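Local structure of Ras-3 from Cryphonectria parasitica (Cryphonectria parasitica, 4KU4) at residues 140-145 with 162-167; 91-96 with 102-107; 172-177 with 183-188; 136-141 with 190-195. The protein belongs to the Ras family of small P-loop proteins, and in this model holds guanosine-5'-diphosphate together with magnesium. One frame throughout, in Å; residues are numbered along the deposited sequence.

Interaction 1: residues 140-145 with 162-167; sequences VVLVGN and SLAKKL. With GDP (guanosine-5'-diphosphate), chain C.
Leu142 meets helix 157-167 through a single branch, and the contact across these segments is wholly apolar. With CG anti to the carbonyl carbon (chi1 -71°) and the chain extended beyond it, the side chain reaches out from the strand and sets CD1 against the helix. There CD1 lies 3.9 Å from CB of Ala164. The two flanking leucines close in more loosely, Leu163 with CD2 at 4.4 Å from Leu142 CD1 and Leu167 with its own CD1 at 4.5 Å from the same methyl. Ala164, Leu163 and Leu167 all meet this one methyl from the helix side, the alanine nearest.

Polar contacts belong to the far end of the strand. Asn145, the asparagine of the NKxD motif familiar from Ras proteins, has ND2 at 3.0 Å from N7 of GDP. ND2 donates to Val25 O, while OD1 accepts from Ala176 N, so both ends of the amide are held, which should fix its rotation.

Strand 140-145 runs nearly antiparallel to the helix segment (168°) within a beta-alpha-beta unit completed by strand 170-173. Strand 88-94 lies on its other side in the sheet, and Phe108 of helix 98-118 touches Leu167.

Interaction 2: residues 91-96 with 102-107; sequences IVFDVT and EAAERL
Ile91 and Ala104 mark where strand and helix come nearest, their CA atoms 6.1 Å apart. The axes of strand 91-94 and helix 102-107 approach to 7.8 Å and run almost antiparallel, at 167°, as expected of a helix that follows its strand and doubles back over the sheet. At this closest point the helix presents Ala104, whose side chain is a single methyl.

Ile91 has the largest share of the contact. Its first torsion (chi1 -52°) sets CG2 anti to the backbone N, directing this methyl at the helix, where it stands 3.8 Å from Ala104 CB and 4.0 Å from Leu107 CB. Ala104 CB is also met by CB of Phe93 at 4.1 Å. The phenyl group leads away from the helix segment, and its ring meets that of Phe101.

Beyond the strand end the chain turns on Asp94 in an Asx turn. OD1 accepts from Thr96 N (2.9 Å) and from Thr96 OG1 (2.7 Å), both arriving from the same face of the carboxylate and well above its plane. OD2 forms a salt bridge with Lys146, so both oxygens are engaged and the carboxylate is probably held as an anion.

Within the sheet, strand 88-94 lies between strands 15-20 and 140-145; Ile91 touches Val140 and Leu142, while Phe93 extends as far as Phe171 of strand 170-173.

Interaction 3: residues 172-177 with 183-188; sequences VETSAK and EEAFFS. With GDP (guanosine-5'-diphosphate), chain C.
Val172 and Thr174 reach Ala185 by different turns about their first torsions. In Val172 (chi1 177°) CG1 is anti to the backbone N and CG2 anti to the carbonyl carbon, so that the methyls spread over the alanine: CG1 is 3.9 Å from Ala185 CB, and CG2 is 4.0 Å from Ala185 CA. In Thr174 (chi1 61°) the hydroxyl takes the place between N and the carbonyl carbon, which leaves CG2 to meet Ala185 CB at 3.8 Å while OG1 bonds to Asn145 OD1. One threonine thereby serves both the apolar core and the asparagine beside the base.

On the helix, Ser188 OG donates back to Ala185 O at 2.6 Å, so the hydroxyl is satisfied within its own helix.

After Thr174 the chain bends round the guanine of GDP. O6 is approached by Ala176 N at 2.9 Å and receives a weak hydrogen bond from Lys177 N at 3.3 Å. The extended Lys177 side chain runs over one face of the base, with CB 3.6 Å from GDP N1. Ser175 OG turns to Asp148, itself bonded to GDP, and also accepts from Leu178 N.

This Ser-Ala-Lys loop, leading from the last strand toward the final helix, is the guanine-recognising SAK motif of Ras proteins.

Interaction 4: residues 136-141 with 190-195; sequences APSLVV and VRADRR
Ser138, Leu139 and Ala192 bury the most surface where a short 3-10 turn meets the C-terminal helix of the Ras-type alpha/beta P-loop fold. Residues 137-139 form the turn and lead directly into strand 140-145; its backbone bonds include Leu139 N to Ala136 O and Val140 N to Pro137 O.

Ala192 sits against Ser138 with little room to spare: its CB is only 3.2 Å from the carbonyl O of Ser138 and 4.1 Å from Ser138 CB. Turn and helix meet here through a bare methyl, the CA atoms of Ser138 and Ala192 6.0 Å apart.

Leu139 reaches the next helix residue. Its CG is anti to the carbonyl carbon (chi1 -60°), and CD2 comes within 3.7 Å of both CA and CB of Asp193, the two side chains crossing obliquely. The Asp193 carboxylate has Glu87 nearby, and the proximity of two acids would tend to raise the pKa of one of them. Leu139 also touches Leu88 of strand 88-94, which ties the turn to the sheet.

The exposed Arg195 bends at chi3, bringing NH2 4.2 Å from Ser138 CB. A water donates to Ala192 O at 2.8 Å and has a weak bond to Ser138 OG at 3.5 Å.

From the N terminus, interaction 2 is the first contact to close, a short loop between strand 88-94 and the helix after it. Interactions 4 and 1 then start from the same stretch of chain, sharing Val140 and Val141. Interaction 1 closes first, through helix 157-167; interaction 3 follows in series, and the long loop of interaction 4 encloses it before ending on helix 182-196. None of the others overlaps interaction 2. Interactions 1 and 2 fix helices 157-167 and 98-118 to one face of the sheet, interaction 3 sets helix 182-196 on the other face, and interaction 4 joins its later part to the turn that leads into strand 140-145, itself bonded to strands 88-94 and 170-173.

Interaction 1: residues 140-145 with 162-167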
# COMPACT_ATOMS: atom_id res chain seq x y z
N VAL A 140 -4.42 3.66 6.09
CA VAL A 140 -4.26 2.46 5.30
C VAL A 140 -4.96 2.63 3.96
O VAL A 140 -6.03 3.24 3.89
CB VAL A 140 -4.89 1.23 6.00
CG1 VAL A 140 -4.75 -0.00 5.15
CG2 VAL A 140 -4.25 1.03 7.37
N VAL A 141 -4.37 2.11 2.90
CA VAL A 141 -5.08 2.04 1.63
C VAL A 141 -5.08 0.60 1.13
O VAL A 141 -4.04 -0.06 1.11
CB VAL A 141 -4.53 3.03 0.55
CG1 VAL A 141 -3.06 2.81 0.27
CG2 VAL A 141 -5.37 2.93 -0.75
N LEU A 142 -6.26 0.11 0.77
CA LEU A 142 -6.37 -1.19 0.12
C LEU A 142 -6.22 -0.99 -1.37
O LEU A 142 -6.94 -0.18 -1.95
CB LEU A 142 -7.72 -1.82 0.39
CG LEU A 142 -8.08 -2.35 1.78
CD1 LEU A 142 -9.57 -2.60 1.75
CD2 LEU A 142 -7.31 -3.63 2.12
N VAL A 143 -5.32 -1.74 -1.98
CA VAL A 143 -5.02 -1.58 -3.39
C VAL A 143 -5.42 -2.82 -4.18
O VAL A 143 -4.94 -3.91 -3.90
CB VAL A 143 -3.53 -1.28 -3.63
CG1 VAL A 143 -3.18 -1.36 -5.12
CG2 VAL A 143 -3.15 0.08 -3.05
N GLY A 144 -6.31 -2.66 -5.14
CA GLY A 144 -6.66 -3.76 -6.03
C GLY A 144 -5.77 -3.68 -7.26
O GLY A 144 -6.05 -2.91 -8.17
N ASN A 145 -4.71 -4.49 -7.28
CA ASN A 145 -3.71 -4.41 -8.35
C ASN A 145 -4.01 -5.38 -9.48
O ASN A 145 -4.83 -6.29 -9.32
CB ASN A 145 -2.31 -4.66 -7.79
CG ASN A 145 -1.21 -4.35 -8.81
OD1 ASN A 145 -1.26 -3.33 -9.50
ND2 ASN A 145 -0.20 -5.22 -8.88
N SER A 162 -16.63 -1.31 -1.28
CA SER A 162 -17.48 -1.51 -0.09
C SER A 162 -16.75 -2.08 1.12
O SER A 162 -17.05 -1.70 2.25
CB SER A 162 -18.73 -2.35 -0.39
OG SER A 162 -18.42 -3.68 -0.80
N LEU A 163 -15.80 -2.98 0.90
CA LEU A 163 -14.99 -3.46 2.01
C LEU A 163 -14.23 -2.29 2.63
O LEU A 163 -14.29 -2.06 3.87
CB LEU A 163 -14.01 -4.54 1.57
CG LEU A 163 -13.16 -5.09 2.73
CD1 LEU A 163 -14.04 -5.71 3.81
CD2 LEU A 163 -12.17 -6.09 2.20
N ALA A 164 -13.53 -1.51 1.80
CA ALA A 164 -12.80 -0.37 2.32
C ALA A 164 -13.69 0.60 3.09
O ALA A 164 -13.30 1.11 4.13
CB ALA A 164 -12.04 0.35 1.22
N LYS A 165 -14.90 0.84 2.59
CA LYS A 165 -15.84 1.70 3.30
C LYS A 165 -16.25 1.11 4.64
O LYS A 165 -16.32 1.81 5.66
CB LYS A 165 -17.05 2.00 2.42
CG LYS A 165 -16.75 3.09 1.37
CD LYS A 165 -16.58 4.44 2.05
CE LYS A 165 -16.20 5.54 1.06
NZ LYS A 165 -14.92 5.23 0.36
N LYS A 166 -16.51 -0.19 4.65
CA LYS A 166 -16.82 -0.88 5.89
C LYS A 166 -15.70 -0.72 6.93
O LYS A 166 -15.97 -0.50 8.11
CB LYS A 166 -17.11 -2.36 5.61
CG LYS A 166 -17.09 -3.30 6.82
CD LYS A 166 -17.29 -4.73 6.37
CE LYS A 166 -16.85 -5.72 7.42
NZ LYS A 166 -17.80 -5.75 8.54
N LEU A 167 -14.45 -0.80 6.48
CA LEU A 167 -13.30 -0.78 7.39
C LEU A 167 -12.82 0.64 7.77
O LEU A 167 -12.10 0.81 8.73
CB LEU A 167 -12.13 -1.59 6.81
CG LEU A 167 -12.43 -3.04 6.41
CD1 LEU A 167 -11.24 -3.69 5.73
CD2 LEU A 167 -12.84 -3.86 7.62
PB GDP C . 4.79 -9.48 -5.03
O1B GDP C . 5.97 -8.58 -4.77
O2B GDP C . 3.57 -8.95 -4.28
O3B GDP C . 5.10 -10.90 -4.60
O3A GDP C . 4.46 -9.45 -6.62
PA GDP C . 5.48 -9.05 -7.83
O1A GDP C . 5.71 -7.56 -7.92
O2A GDP C . 6.78 -9.81 -7.77
O5' GDP C . 4.63 -9.49 -9.12
C5' GDP C . 4.23 -10.86 -9.25
C4' GDP C . 3.84 -11.08 -10.70
O4' GDP C . 2.75 -10.23 -10.97
C3' GDP C . 4.94 -10.70 -11.68
O3' GDP C . 4.94 -11.63 -12.78
C2' GDP C . 4.51 -9.34 -12.18
O2' GDP C . 4.97 -9.09 -13.51
C1' GDP C . 3.00 -9.46 -12.13
N9 GDP C . 2.32 -8.16 -11.92
C8 GDP C . 2.48 -7.32 -10.88
N7 GDP C . 1.67 -6.25 -11.01
C5 GDP C . 0.96 -6.41 -12.15
C6 GDP C . -0.07 -5.66 -12.88
O6 GDP C . -0.48 -4.58 -12.45
N1 GDP C . -0.55 -6.19 -14.02
C2 GDP C . -0.12 -7.35 -14.51
N2 GDP C . -0.66 -7.79 -15.68
N3 GDP C . 0.83 -8.10 -13.89
C4 GDP C . 1.39 -7.68 -12.74

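Interaction 2: residues 91-96 with 102-107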
# COMPACT_ATOMS: atom_id res chain seq x y z
N ILE A 91 -1.96 -1.99 1.56
CA ILE A 91 -2.27 -3.41 1.59
C ILE A 91 -2.78 -3.84 0.23
O ILE A 91 -3.85 -3.41 -0.21
CB ILE A 91 -3.26 -3.71 2.72
CG1 ILE A 91 -2.71 -3.11 4.01
CG2 ILE A 91 -3.54 -5.21 2.82
CD1 ILE A 91 -3.53 -3.48 5.24
N VAL A 92 -1.99 -4.65 -0.46
CA VAL A 92 -2.23 -4.99 -1.86
C VAL A 92 -2.89 -6.36 -2.04
O VAL A 92 -2.52 -7.35 -1.40
CB VAL A 92 -0.90 -4.97 -2.65
CG1 VAL A 92 -1.16 -5.12 -4.14
CG2 VAL A 92 -0.15 -3.68 -2.37
N PHE A 93 -3.88 -6.41 -2.93
CA PHE A 93 -4.42 -7.69 -3.38
C PHE A 93 -4.46 -7.70 -4.91
O PHE A 93 -4.22 -6.66 -5.54
CB PHE A 93 -5.79 -7.98 -2.75
CG PHE A 93 -6.91 -7.15 -3.28
CD1 PHE A 93 -7.70 -7.62 -4.33
CD2 PHE A 93 -7.23 -5.93 -2.70
CE1 PHE A 93 -8.76 -6.87 -4.82
CE2 PHE A 93 -8.29 -5.17 -3.17
CZ PHE A 93 -9.06 -5.65 -4.23
N ASP A 94 -4.70 -8.88 -5.48
CA ASP A 94 -4.65 -9.12 -6.91
C ASP A 94 -6.10 -9.29 -7.31
O ASP A 94 -6.78 -10.16 -6.77
CB ASP A 94 -3.85 -10.41 -7.15
CG ASP A 94 -3.79 -10.83 -8.62
OD1 ASP A 94 -4.58 -10.36 -9.46
OD2 ASP A 94 -2.92 -11.67 -8.93
N VAL A 95 -6.61 -8.43 -8.19
CA VAL A 95 -8.04 -8.46 -8.46
C VAL A 95 -8.43 -9.76 -9.15
O VAL A 95 -9.61 -10.10 -9.19
CB VAL A 95 -8.55 -7.25 -9.29
CG1 VAL A 95 -8.29 -5.93 -8.56
CG2 VAL A 95 -7.97 -7.27 -10.70
N THR A 96 -7.44 -10.48 -9.69
CA THR A 96 -7.70 -11.75 -10.34
C THR A 96 -7.66 -12.94 -9.39
O THR A 96 -7.84 -14.07 -9.84
CB THR A 96 -6.70 -12.06 -11.49
OG1 THR A 96 -5.43 -12.44 -10.94
CG2 THR A 96 -6.55 -10.88 -12.43
N GLU A 102 -9.06 -11.82 0.36
CA GLU A 102 -9.42 -12.27 1.69
C GLU A 102 -8.25 -12.05 2.66
O GLU A 102 -8.44 -11.60 3.78
CB GLU A 102 -9.84 -13.73 1.67
CG GLU A 102 -11.09 -13.96 0.87
CD GLU A 102 -11.32 -15.41 0.51
OE1 GLU A 102 -12.41 -15.72 -0.02
OE2 GLU A 102 -10.41 -16.23 0.76
N ALA A 103 -7.04 -12.36 2.22
CA ALA A 103 -5.87 -12.09 3.06
C ALA A 103 -5.69 -10.61 3.36
O ALA A 103 -5.36 -10.22 4.47
CB ALA A 103 -4.61 -12.64 2.43
N ALA A 104 -5.92 -9.76 2.36
CA ALA A 104 -5.79 -8.33 2.59
C ALA A 104 -6.71 -7.85 3.73
O ALA A 104 -6.31 -7.04 4.56
CB ALA A 104 -6.08 -7.58 1.32
N GLU A 105 -7.94 -8.35 3.76
CA GLU A 105 -8.88 -8.02 4.83
C GLU A 105 -8.33 -8.46 6.18
O GLU A 105 -8.36 -7.71 7.15
CB GLU A 105 -10.22 -8.69 4.55
CG GLU A 105 -11.31 -8.38 5.56
CD GLU A 105 -12.64 -9.00 5.19
OE1 GLU A 105 -12.71 -9.79 4.23
OE2 GLU A 105 -13.64 -8.67 5.87
N ARG A 106 -7.83 -9.69 6.25
CA ARG A 106 -7.15 -10.17 7.46
C ARG A 106 -5.95 -9.31 7.86
O ARG A 106 -5.75 -9.04 9.04
CB ARG A 106 -6.72 -11.63 7.29
CG ARG A 106 -7.88 -12.59 7.06
CD ARG A 106 -7.43 -14.04 7.24
NE ARG A 106 -6.47 -14.44 6.22
CZ ARG A 106 -6.79 -15.06 5.10
NH1 ARG A 106 -8.06 -15.36 4.85
NH2 ARG A 106 -5.85 -15.40 4.23
N LEU A 107 -5.16 -8.88 6.88
CA LEU A 107 -4.00 -8.04 7.12
C LEU A 107 -4.39 -6.69 7.67
O LEU A 107 -3.72 -6.15 8.55
CB LEU A 107 -3.18 -7.88 5.84
CG LEU A 107 -2.50 -9.16 5.40
CD1 LEU A 107 -2.03 -9.08 3.95
CD2 LEU A 107 -1.32 -9.41 6.35

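Interaction 3: residues 172-177 with 183-188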
# COMPACT_ATOMS: atom_id res chain seq x y z
N VAL A 172 -7.96 1.96 -3.82
CA VAL A 172 -7.56 2.40 -5.15
C VAL A 172 -7.23 1.19 -6.02
O VAL A 172 -6.56 0.26 -5.57
CB VAL A 172 -6.32 3.31 -5.10
CG1 VAL A 172 -5.88 3.69 -6.50
CG2 VAL A 172 -6.62 4.56 -4.30
N GLU A 173 -7.69 1.21 -7.27
CA GLU A 173 -7.35 0.14 -8.21
C GLU A 173 -6.16 0.58 -9.05
O GLU A 173 -6.09 1.73 -9.51
CB GLU A 173 -8.55 -0.24 -9.07
CG GLU A 173 -9.53 -1.07 -8.27
CD GLU A 173 -10.30 -2.04 -9.12
OE1 GLU A 173 -10.27 -1.90 -10.36
OE2 GLU A 173 -10.92 -2.94 -8.54
N THR A 174 -5.22 -0.33 -9.25
CA THR A 174 -3.97 0.01 -9.94
C THR A 174 -3.48 -1.03 -10.93
O THR A 174 -3.96 -2.16 -10.94
CB THR A 174 -2.80 0.11 -8.89
OG1 THR A 174 -2.62 -1.16 -8.24
CG2 THR A 174 -3.08 1.19 -7.86
N SER A 175 -2.58 -0.60 -11.81
CA SER A 175 -1.87 -1.55 -12.66
C SER A 175 -0.40 -1.18 -12.56
O SER A 175 0.03 -0.19 -13.16
CB SER A 175 -2.32 -1.55 -14.12
OG SER A 175 -1.49 -2.41 -14.89
N ALA A 176 0.35 -1.92 -11.75
CA ALA A 176 1.79 -1.73 -11.64
C ALA A 176 2.44 -1.85 -13.00
O ALA A 176 3.48 -1.24 -13.26
CB ALA A 176 2.38 -2.76 -10.68
N LYS A 177 1.85 -2.67 -13.87
CA LYS A 177 2.45 -2.95 -15.17
C LYS A 177 2.32 -1.73 -16.07
O LYS A 177 3.28 -1.35 -16.74
CB LYS A 177 1.77 -4.17 -15.82
CG LYS A 177 2.30 -4.51 -17.21
CD LYS A 177 1.44 -5.57 -17.89
CE LYS A 177 1.72 -5.61 -19.39
NZ LYS A 177 0.81 -6.52 -20.13
N GLU A 183 0.62 6.35 -8.45
CA GLU A 183 0.87 7.49 -7.56
C GLU A 183 -0.34 7.81 -6.67
O GLU A 183 -0.19 8.10 -5.48
CB GLU A 183 1.34 8.74 -8.33
CG GLU A 183 2.77 8.66 -8.82
CD GLU A 183 3.25 9.95 -9.45
OE1 GLU A 183 2.45 10.90 -9.59
OE2 GLU A 183 4.44 10.00 -9.83
N GLU A 184 -1.54 7.78 -7.25
CA GLU A 184 -2.74 8.05 -6.47
C GLU A 184 -2.83 7.11 -5.27
O GLU A 184 -3.19 7.53 -4.17
CB GLU A 184 -3.99 7.91 -7.34
CG GLU A 184 -4.22 9.11 -8.26
CD GLU A 184 -3.30 9.15 -9.48
OE1 GLU A 184 -2.48 8.24 -9.72
OE2 GLU A 184 -3.41 10.15 -10.22
N ALA A 185 -2.48 5.85 -5.47
CA ALA A 185 -2.59 4.87 -4.40
C ALA A 185 -1.65 5.20 -3.24
O ALA A 185 -2.10 5.30 -2.10
CB ALA A 185 -2.30 3.50 -4.94
N PHE A 186 -0.36 5.35 -3.53
CA PHE A 186 0.61 5.67 -2.49
C PHE A 186 0.36 7.03 -1.84
O PHE A 186 0.47 7.17 -0.62
CB PHE A 186 2.05 5.65 -3.03
CG PHE A 186 2.59 4.27 -3.25
CD1 PHE A 186 3.23 3.59 -2.22
CD2 PHE A 186 2.51 3.65 -4.49
CE1 PHE A 186 3.75 2.34 -2.40
CE2 PHE A 186 3.04 2.38 -4.68
CZ PHE A 186 3.65 1.72 -3.63
N PHE A 187 0.07 8.05 -2.65
CA PHE A 187 -0.12 9.38 -2.09
C PHE A 187 -1.40 9.47 -1.26
O PHE A 187 -1.54 10.36 -0.42
CB PHE A 187 -0.15 10.44 -3.19
CG PHE A 187 1.12 10.56 -3.98
CD1 PHE A 187 2.25 9.84 -3.64
CD2 PHE A 187 1.17 11.40 -5.08
CE1 PHE A 187 3.42 9.96 -4.38
CE2 PHE A 187 2.33 11.52 -5.82
CZ PHE A 187 3.46 10.80 -5.46
N SER A 188 -2.33 8.55 -1.47
CA SER A 188 -3.61 8.61 -0.77
C SER A 188 -3.46 8.58 0.74
O SER A 188 -4.19 9.26 1.45
CB SER A 188 -4.57 7.50 -1.25
OG SER A 188 -4.15 6.21 -0.83
PB GDP C . 4.79 -9.48 -5.03
O1B GDP C . 5.97 -8.58 -4.77
O2B GDP C . 3.57 -8.95 -4.28
O3B GDP C . 5.10 -10.90 -4.60
O3A GDP C . 4.46 -9.45 -6.62
PA GDP C . 5.48 -9.05 -7.83
O1A GDP C . 5.71 -7.56 -7.92
O2A GDP C . 6.78 -9.81 -7.77
O5' GDP C . 4.63 -9.49 -9.12
C5' GDP C . 4.23 -10.86 -9.25
C4' GDP C . 3.84 -11.08 -10.70
O4' GDP C . 2.75 -10.23 -10.97
C3' GDP C . 4.94 -10.70 -11.68
O3' GDP C . 4.94 -11.63 -12.78
C2' GDP C . 4.51 -9.34 -12.18
O2' GDP C . 4.97 -9.09 -13.51
C1' GDP C . 3.00 -9.46 -12.13
N9 GDP C . 2.32 -8.16 -11.92
C8 GDP C . 2.48 -7.32 -10.88
N7 GDP C . 1.67 -6.25 -11.01
C5 GDP C . 0.96 -6.41 -12.15
C6 GDP C . -0.07 -5.66 -12.88
O6 GDP C . -0.48 -4.58 -12.45
N1 GDP C . -0.55 -6.19 -14.02
C2 GDP C . -0.12 -7.35 -14.51
N2 GDP C . -0.66 -7.79 -15.68
N3 GDP C . 0.83 -8.10 -13.89
C4 GDP C . 1.39 -7.68 -12.74

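Interaction 4: residues 136-141 with 190-195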
# COMPACT_ATOMS: atom_id res chain seq x y z
N ALA A 136 -5.38 5.59 12.79
CA ALA A 136 -6.73 5.54 12.24
C ALA A 136 -6.75 4.74 10.93
O ALA A 136 -5.75 4.71 10.22
CB ALA A 136 -7.26 6.94 12.01
N PRO A 137 -7.89 4.11 10.61
CA PRO A 137 -7.99 3.31 9.39
C PRO A 137 -7.71 4.09 8.11
O PRO A 137 -7.38 3.46 7.11
CB PRO A 137 -9.45 2.84 9.39
CG PRO A 137 -9.88 2.91 10.79
CD PRO A 137 -9.13 4.08 11.40
N SER A 138 -7.83 5.42 8.14
CA SER A 138 -7.55 6.20 6.95
C SER A 138 -6.06 6.21 6.59
O SER A 138 -5.68 6.65 5.50
CB SER A 138 -8.07 7.64 7.09
OG SER A 138 -7.50 8.28 8.22
N LEU A 139 -5.20 5.72 7.49
CA LEU A 139 -3.76 5.68 7.21
C LEU A 139 -3.39 4.42 6.45
O LEU A 139 -2.22 4.13 6.20
CB LEU A 139 -2.95 5.79 8.52
CG LEU A 139 -3.18 7.09 9.31
CD1 LEU A 139 -2.22 7.23 10.46
CD2 LEU A 139 -3.06 8.29 8.38
N VAL A 140 -4.42 3.66 6.09
CA VAL A 140 -4.26 2.46 5.30
C VAL A 140 -4.96 2.63 3.96
O VAL A 140 -6.03 3.24 3.89
CB VAL A 140 -4.89 1.23 6.00
CG1 VAL A 140 -4.75 -0.00 5.15
CG2 VAL A 140 -4.25 1.03 7.37
N VAL A 141 -4.37 2.11 2.90
CA VAL A 141 -5.08 2.04 1.63
C VAL A 141 -5.08 0.60 1.13
O VAL A 141 -4.04 -0.06 1.11
CB VAL A 141 -4.53 3.03 0.55
CG1 VAL A 141 -3.06 2.81 0.27
CG2 VAL A 141 -5.37 2.93 -0.75
N VAL A 190 -0.78 9.52 2.48
CA VAL A 190 -0.17 10.77 2.90
C VAL A 190 -1.24 11.87 2.97
O VAL A 190 -1.30 12.63 3.94
CB VAL A 190 0.93 11.23 1.93
CG1 VAL A 190 1.42 12.65 2.32
CG2 VAL A 190 2.08 10.20 1.89
N ARG A 191 -2.08 11.92 1.94
CA ARG A 191 -3.17 12.88 1.87
C ARG A 191 -4.11 12.71 3.04
O ARG A 191 -4.57 13.70 3.63
CB ARG A 191 -3.91 12.75 0.54
CG ARG A 191 -3.13 13.31 -0.63
CD ARG A 191 -3.81 13.11 -1.96
NE ARG A 191 -3.07 13.80 -3.01
CZ ARG A 191 -2.74 13.28 -4.19
NH1 ARG A 191 -3.10 12.05 -4.49
NH2 ARG A 191 -2.05 14.00 -5.07
N ALA A 192 -4.39 11.46 3.41
CA ALA A 192 -5.28 11.20 4.53
C ALA A 192 -4.68 11.66 5.86
O ALA A 192 -5.37 12.26 6.69
CB ALA A 192 -5.63 9.71 4.60
N ASP A 193 -3.40 11.40 6.05
CA ASP A 193 -2.69 11.81 7.27
C ASP A 193 -2.76 13.32 7.43
O ASP A 193 -3.00 13.83 8.52
CB ASP A 193 -1.23 11.35 7.22
CG ASP A 193 -0.48 11.63 8.50
OD1 ASP A 193 -1.13 11.65 9.58
OD2 ASP A 193 0.75 11.84 8.43
N ARG A 194 -2.59 14.05 6.33
CA ARG A 194 -2.68 15.50 6.38
C ARG A 194 -4.10 16.00 6.60
O ARG A 194 -4.31 17.03 7.24
CB ARG A 194 -2.15 16.10 5.09
CG ARG A 194 -0.69 15.85 4.89
CD ARG A 194 -0.25 16.44 3.56
NE ARG A 194 1.09 16.00 3.22
CZ ARG A 194 1.66 16.24 2.05
NH1 ARG A 194 1.01 16.93 1.11
NH2 ARG A 194 2.88 15.79 1.81
N ARG A 195 -5.07 15.29 6.04
CA ARG A 195 -6.47 15.62 6.22
C ARG A 195 -6.82 15.58 7.72
O ARG A 195 -7.63 16.38 8.19
CB ARG A 195 -7.34 14.62 5.45
CG ARG A 195 -8.83 14.97 5.33
CD ARG A 195 -9.71 13.72 5.20
NE ARG A 195 -9.25 12.81 4.15
CZ ARG A 195 -9.35 11.49 4.21
NH1 ARG A 195 -8.91 10.73 3.22
NH2 ARG A 195 -9.90 10.91 5.27
O HOH W 1 -8.06 11.49 6.95